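Local coordinates for AlyGC (Glaciecola chathamensis, PDB 5GKD), which cleaves alginate as a lyase of polysaccharide lyase family 6, probably by beta-elimination, with a calcium ion bound in the chain, at residues A493-Q498 with D514-D519; L545-S550 with I575-S580. All blocks are in the same frame, centred on the assembly; numbering follows the deposited sequence.

Interaction 1. Residues A493-Q498 with D514-D519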
loop_
_atom_site.group_PDB
_atom_site.type_symbol
_atom_site.label_atom_id
_atom_site.label_comp_id
_atom_site.label_asym_id
_atom_site.label_seq_id
_atom_site.Cartn_x
_atom_site.Cartn_y
_atom_site.Cartn_z
ATOM N N ALA A 493 28.010 19.319 -7.619
ATOM C CA ALA A 493 27.525 18.063 -8.188
ATOM C C ALA A 493 26.057 18.249 -8.393
ATOM O O ALA A 493 25.343 18.392 -7.467
ATOM C CB ALA A 493 27.785 16.893 -7.291
ATOM N N VAL A 494 25.647 18.245 -9.635
ATOM C CA VAL A 494 24.287 18.459 -10.042
ATOM C C VAL A 494 23.652 17.164 -10.466
ATOM O O VAL A 494 24.156 16.504 -11.295
ATOM C CB VAL A 494 24.239 19.483 -11.187
ATOM C CG1 VAL A 494 22.828 19.879 -11.512
ATOM C CG2 VAL A 494 25.025 20.714 -10.813
ATOM N N ILE A 495 22.531 16.817 -9.867
ATOM C CA ILE A 495 21.834 15.566 -10.157
ATOM C C ILE A 495 20.546 15.899 -10.897
ATOM O O ILE A 495 19.732 16.694 -10.415
ATOM C CB ILE A 495 21.560 14.761 -8.876
ATOM C CG1 ILE A 495 22.884 14.351 -8.223
ATOM C CG2 ILE A 495 20.713 13.530 -9.194
ATOM C CD1 ILE A 495 22.817 14.172 -6.694
ATOM N N PHE A 496 20.371 15.307 -12.077
ATOM C CA PHE A 496 19.199 15.550 -12.912
ATOM C C PHE A 496 18.353 14.290 -12.970
ATOM O O PHE A 496 18.660 13.380 -13.753
ATOM C CB PHE A 496 19.603 15.960 -14.329
ATOM C CG PHE A 496 20.220 17.315 -14.438
ATOM C CD1 PHE A 496 19.450 18.457 -14.346
ATOM C CD2 PHE A 496 21.569 17.449 -14.676
ATOM C CE1 PHE A 496 20.022 19.700 -14.472
ATOM C CE2 PHE A 496 22.144 18.701 -14.805
ATOM C CZ PHE A 496 21.370 19.818 -14.700
ATOM N N PRO A 497 17.273 14.190 -12.199
ATOM C CA PRO A 497 16.341 13.078 -12.392
ATOM C C PRO A 497 15.621 13.172 -13.732
ATOM O O PRO A 497 15.208 14.249 -14.172
ATOM C CB PRO A 497 15.364 13.239 -11.224
ATOM C CG PRO A 497 15.413 14.708 -10.916
ATOM C CD PRO A 497 16.829 15.104 -11.133
ATOM N N GLN A 498 15.468 12.027 -14.375
ATOM C CA GLN A 498 14.662 11.922 -15.575
ATOM C C GLN A 498 13.483 10.980 -15.403
ATOM O O GLN A 498 12.702 10.821 -16.349
ATOM C CB GLN A 498 15.521 11.468 -16.762
ATOM C CG GLN A 498 16.641 12.439 -17.114
ATOM C CD GLN A 498 17.591 11.882 -18.161
ATOM O OE1 GLN A 498 18.531 11.165 -17.837
ATOM N NE2 GLN A 498 17.346 12.210 -19.423
ATOM N N ASP A 514 24.405 15.025 1.388
ATOM C CA ASP A 514 25.258 16.060 1.957
ATOM C C ASP A 514 25.827 16.890 0.809
ATOM O O ASP A 514 26.615 16.387 0.000
ATOM C CB ASP A 514 26.358 15.422 2.806
ATOM C CG ASP A 514 27.241 16.436 3.491
ATOM O OD1 ASP A 514 26.971 17.652 3.368
ATOM O OD2 ASP A 514 28.194 16.005 4.182
ATOM N N GLY A 515 25.397 18.145 0.712
ATOM C CA GLY A 515 25.965 19.056 -0.259
ATOM C C GLY A 515 25.595 18.813 -1.706
ATOM O O GLY A 515 26.299 19.269 -2.595
ATOM N N VAL A 516 24.518 18.123 -1.980
ATOM C CA VAL A 516 24.201 17.812 -3.353
ATOM C C VAL A 516 23.254 18.874 -3.895
ATOM O O VAL A 516 22.651 19.644 -3.154
ATOM C CB VAL A 516 23.605 16.394 -3.506
ATOM C CG1 VAL A 516 24.426 15.382 -2.729
ATOM C CG2 VAL A 516 22.143 16.363 -3.073
ATOM N N TYR A 517 23.124 18.905 -5.212
ATOM C CA TYR A 517 22.260 19.857 -5.888
ATOM C C TYR A 517 21.385 19.082 -6.861
ATOM O O TYR A 517 21.899 18.356 -7.716
ATOM C CB TYR A 517 23.102 20.921 -6.607
ATOM C CG TYR A 517 22.319 22.108 -7.090
ATOM C CD1 TYR A 517 21.547 22.030 -8.250
ATOM C CD2 TYR A 517 22.348 23.317 -6.398
ATOM C CE1 TYR A 517 20.816 23.113 -8.707
ATOM C CE2 TYR A 517 21.614 24.415 -6.847
ATOM C CZ TYR A 517 20.851 24.300 -8.003
ATOM O OH TYR A 517 20.122 25.373 -8.462
ATOM N N VAL A 518 20.073 19.228 -6.730
ATOM C CA VAL A 518 19.132 18.500 -7.569
ATOM C C VAL A 518 18.288 19.504 -8.321
ATOM O O VAL A 518 17.613 20.337 -7.707
ATOM C CB VAL A 518 18.232 17.540 -6.770
ATOM C CG1 VAL A 518 17.234 16.867 -7.717
ATOM C CG2 VAL A 518 19.048 16.483 -6.059
ATOM N N ASP A 519 18.321 19.413 -9.644
ATOM C CA ASP A 519 17.455 20.170 -10.534
ATOM C C ASP A 519 16.558 19.155 -11.226
ATOM O O ASP A 519 17.028 18.373 -12.056
ATOM C CB ASP A 519 18.291 20.981 -11.530
ATOM C CG ASP A 519 17.454 21.708 -12.562
ATOM O OD1 ASP A 519 16.213 21.720 -12.463
ATOM O OD2 ASP A 519 18.052 22.279 -13.500
HETATM O O HOH W 1 16.072 16.925 -14.105
#
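The ring of Phe-496 presents its edge to Asp-519: OD2 of Asp-519 lies in the ring plane, 3.4 Å from CE1 of Phe-496, and the carboxylate is turned 55° from the ring. A water also lies at the edge of this ring, in its plane. Carbonyl O of Asp-519 reaches CD1 of Phe-496 obliquely, while Trp-472 of the preceding coil stacks on the ring. OD1 of Asp-519 is hydrogen-bonded to Thr-521 and Asn-554. Beside this pair, CD1 of Tyr-517 lies 4.1 Å from CG1 of Val-494; both residues face the same side of the sheet, and Tyr-517 CG and Val-494 CG1, each anti to the backbone N (chi1 -168° and -172°), run side by side. The two segments are successive rungs of a parallel beta-helix, pairing Val-494 with Tyr-517 and Ile-495 with Val-518. N of Ile-495 donates to O of Tyr-517 at 2.7 Å, and O of Ile-495 accepts from N of Asp-519 at 3.2 Å. On the buried face, CB of Ile-495 packs on CG2 of Val-518 and its CD1 reaches CB of Val-516. CD of Pro-497 rests 3.9 Å from CG1 of Val-518, and the water sits within hydrogen-bonding distance of O of Pro-497 and O of Asp-519.

Interaction 2. Residues L545-S550 with I575-S580; sequences LAIKNS and IEVQDS
Two neighbouring coils of a parallel beta-helix stack here, strand 545-548 on strand 575-578, each running into a tight turn at its C-terminal end. The strands are almost exactly parallel (3°) and pair from Leu-545 with Ile-575 to Lys-548 with Gln-578. Their ladder includes N of Ile-547 to O of Glu-576 at 2.7 Å and N of Gln-578 to O of Ile-547 at 2.8 Å. The interior face carries like-on-like aliphatic stacks: CD2 of Leu-545 lies 4.3 Å from CG2 of Ile-575, and CB of Ile-547 sits against CG2 of Val-577. On the other face, the extended chain of Lys-548 passes Glu-576, its CE lying nearer than its NZ to OE2 of Glu-576; NZ of Lys-548 is 5.1 Å from OE2 of Glu-576, and the opposite charges could still attract weakly. NE2 of Gln-578 meets OE1 of Glu-576 from above the carboxylate plane and is also bonded to Glu-610 of the next coil.

At the turns, Asn-549 and Asp-579 both have positive phi and lie side by side, their amide and carboxylate planes nearly parallel. The serines that follow repeat one pattern: OG of Ser-550 donates to O of Lys-548, and OG of Ser-580 to O of Gln-578, each from above the carbonyl plane. O of Gln-578 thereby takes two donors, the other being N of Asn-549. Replacing Ser-580 by alanine is likely to leave N of Ser-550 without its OG acceptor and O of Gln-578 with one donor fewer. With OG of Ser-580 set beside its own backbone N (chi1 -64°), the hydroxyl oxygen receives N-H of Ser-550 at 3.2 Å, in a nearly straight bond of 173°.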
loop_
_atom_site.group_PDB
_atom_site.type_symbol
_atom_site.label_atom_id
_atom_site.label_comp_id
_atom_site.label_asym_id
_atom_site.label_seq_id
_atom_site.Cartn_x
_atom_site.Cartn_y
_atom_site.Cartn_z
ATOM N N LEU A 545 16.706 9.074 7.334
ATOM C CA LEU A 545 16.947 10.004 6.236
ATOM C C LEU A 545 17.534 11.296 6.796
ATOM O O LEU A 545 16.904 11.948 7.633
ATOM C CB LEU A 545 15.648 10.275 5.460
ATOM C CG LEU A 545 15.683 11.354 4.372
ATOM C CD1 LEU A 545 16.729 11.035 3.331
ATOM C CD2 LEU A 545 14.314 11.518 3.732
ATOM N N ALA A 546 18.737 11.656 6.344
ATOM C CA ALA A 546 19.418 12.891 6.729
ATOM C C ALA A 546 19.741 13.697 5.480
ATOM O O ALA A 546 20.237 13.146 4.493
ATOM C CB ALA A 546 20.707 12.607 7.510
ATOM N N ILE A 547 19.453 14.995 5.523
ATOM C CA ILE A 547 19.631 15.897 4.391
ATOM C C ILE A 547 20.350 17.141 4.894
ATOM O O ILE A 547 19.823 17.857 5.754
ATOM C CB ILE A 547 18.286 16.263 3.746
ATOM C CG1 ILE A 547 17.636 15.009 3.165
ATOM C CG2 ILE A 547 18.461 17.322 2.668
ATOM C CD1 ILE A 547 16.269 15.237 2.658
ATOM N N LYS A 548 21.550 17.394 4.370
ATOM C CA LYS A 548 22.419 18.459 4.870
ATOM C C LYS A 548 23.021 19.225 3.706
ATOM O O LYS A 548 23.494 18.617 2.747
ATOM C CB LYS A 548 23.564 17.906 5.731
ATOM C CG LYS A 548 23.147 16.861 6.712
ATOM C CD LYS A 548 24.322 16.179 7.384
ATOM C CE LYS A 548 23.790 15.152 8.387
ATOM N NZ LYS A 548 24.854 14.422 9.125
ATOM N N ASN A 549 23.021 20.553 3.800
ATOM C CA ASN A 549 23.772 21.401 2.869
ATOM C C ASN A 549 23.339 21.212 1.420
ATOM O O ASN A 549 24.145 21.387 0.505
ATOM C CB ASN A 549 25.279 21.145 2.982
ATOM C CG ASN A 549 25.764 21.164 4.412
ATOM O OD1 ASN A 549 26.317 20.184 4.902
ATOM N ND2 ASN A 549 25.557 22.280 5.092
ATOM N N SER A 550 22.085 20.849 1.176
ATOM C CA SER A 550 21.693 20.470 -0.167
ATOM C C SER A 550 20.641 21.422 -0.711
ATOM O O SER A 550 19.979 22.147 0.027
ATOM C CB SER A 550 21.173 19.025 -0.204
ATOM O OG SER A 550 22.184 18.130 0.206
ATOM N N ILE A 575 13.833 11.764 10.331
ATOM C CA ILE A 575 14.091 12.556 9.140
ATOM C C ILE A 575 14.695 13.864 9.626
ATOM O O ILE A 575 14.080 14.567 10.437
ATOM C CB ILE A 575 12.809 12.801 8.330
ATOM C CG1 ILE A 575 12.253 11.471 7.829
ATOM C CG2 ILE A 575 13.069 13.719 7.159
ATOM C CD1 ILE A 575 10.826 11.564 7.360
ATOM N N GLU A 576 15.904 14.174 9.170
ATOM C CA GLU A 576 16.611 15.369 9.616
ATOM C C GLU A 576 17.065 16.205 8.427
ATOM O O GLU A 576 17.775 15.708 7.551
ATOM C CB GLU A 576 17.814 15.005 10.477
ATOM C CG GLU A 576 18.071 16.058 11.527
ATOM C CD GLU A 576 19.512 16.166 11.917
ATOM O OE1 GLU A 576 19.782 16.832 12.942
ATOM O OE2 GLU A 576 20.362 15.589 11.201
ATOM N N VAL A 577 16.668 17.474 8.416
ATOM C CA VAL A 577 17.019 18.426 7.370
ATOM C C VAL A 577 17.764 19.589 8.018
ATOM O O VAL A 577 17.221 20.261 8.908
ATOM C CB VAL A 577 15.779 18.930 6.620
ATOM C CG1 VAL A 577 16.173 19.921 5.555
ATOM C CG2 VAL A 577 15.006 17.753 6.009
ATOM N N GLN A 578 19.002 19.826 7.575
ATOM C CA GLN A 578 19.847 20.902 8.093
ATOM C C GLN A 578 20.408 21.715 6.934
ATOM O O GLN A 578 20.897 21.140 5.955
ATOM C CB GLN A 578 21.013 20.365 8.934
ATOM C CG GLN A 578 20.635 19.587 10.169
ATOM C CD GLN A 578 20.016 20.456 11.241
ATOM O OE1 GLN A 578 20.144 21.680 11.217
ATOM N NE2 GLN A 578 19.338 19.831 12.191
ATOM N N ASP A 579 20.334 23.044 7.045
ATOM C CA ASP A 579 21.078 23.948 6.159
ATOM C C ASP A 579 20.837 23.633 4.684
ATOM O O ASP A 579 21.774 23.471 3.910
ATOM C CB ASP A 579 22.582 23.889 6.471
ATOM C CG ASP A 579 22.881 24.054 7.957
ATOM O OD1 ASP A 579 22.513 25.098 8.516
ATOM O OD2 ASP A 579 23.469 23.140 8.575
ATOM N N SER A 580 19.567 23.532 4.290
ATOM C CA SER A 580 19.214 23.086 2.947
ATOM C C SER A 580 18.181 24.019 2.327
ATOM O O SER A 580 17.430 24.701 3.029
ATOM C CB SER A 580 18.693 21.627 2.960
ATOM O OG SER A 580 19.714 20.728 3.375
#

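How the interactions relate
From the N terminus, interaction 1 comes first: 493-498 and 514-519 are brought together across 15 intervening residues that include strand 503-505 and most of strand 510-514. Interaction 2 follows in series, with 24 intervening residues between 545-550 and 575-580, so the two contacts neither nest nor cross. Each closes about one coil of the C-terminal beta-helix, but on a different face: interaction 1 pairs strands 493-497 and 517-519, interaction 2 strands 543-548 and 572-578. Their centres lie about 14 Å apart. They meet at the turn after strand 510-514, where Gly-515 N probably bonds to Lys-548 O and Val-516 N to Ser-550 OG, joining successive coils.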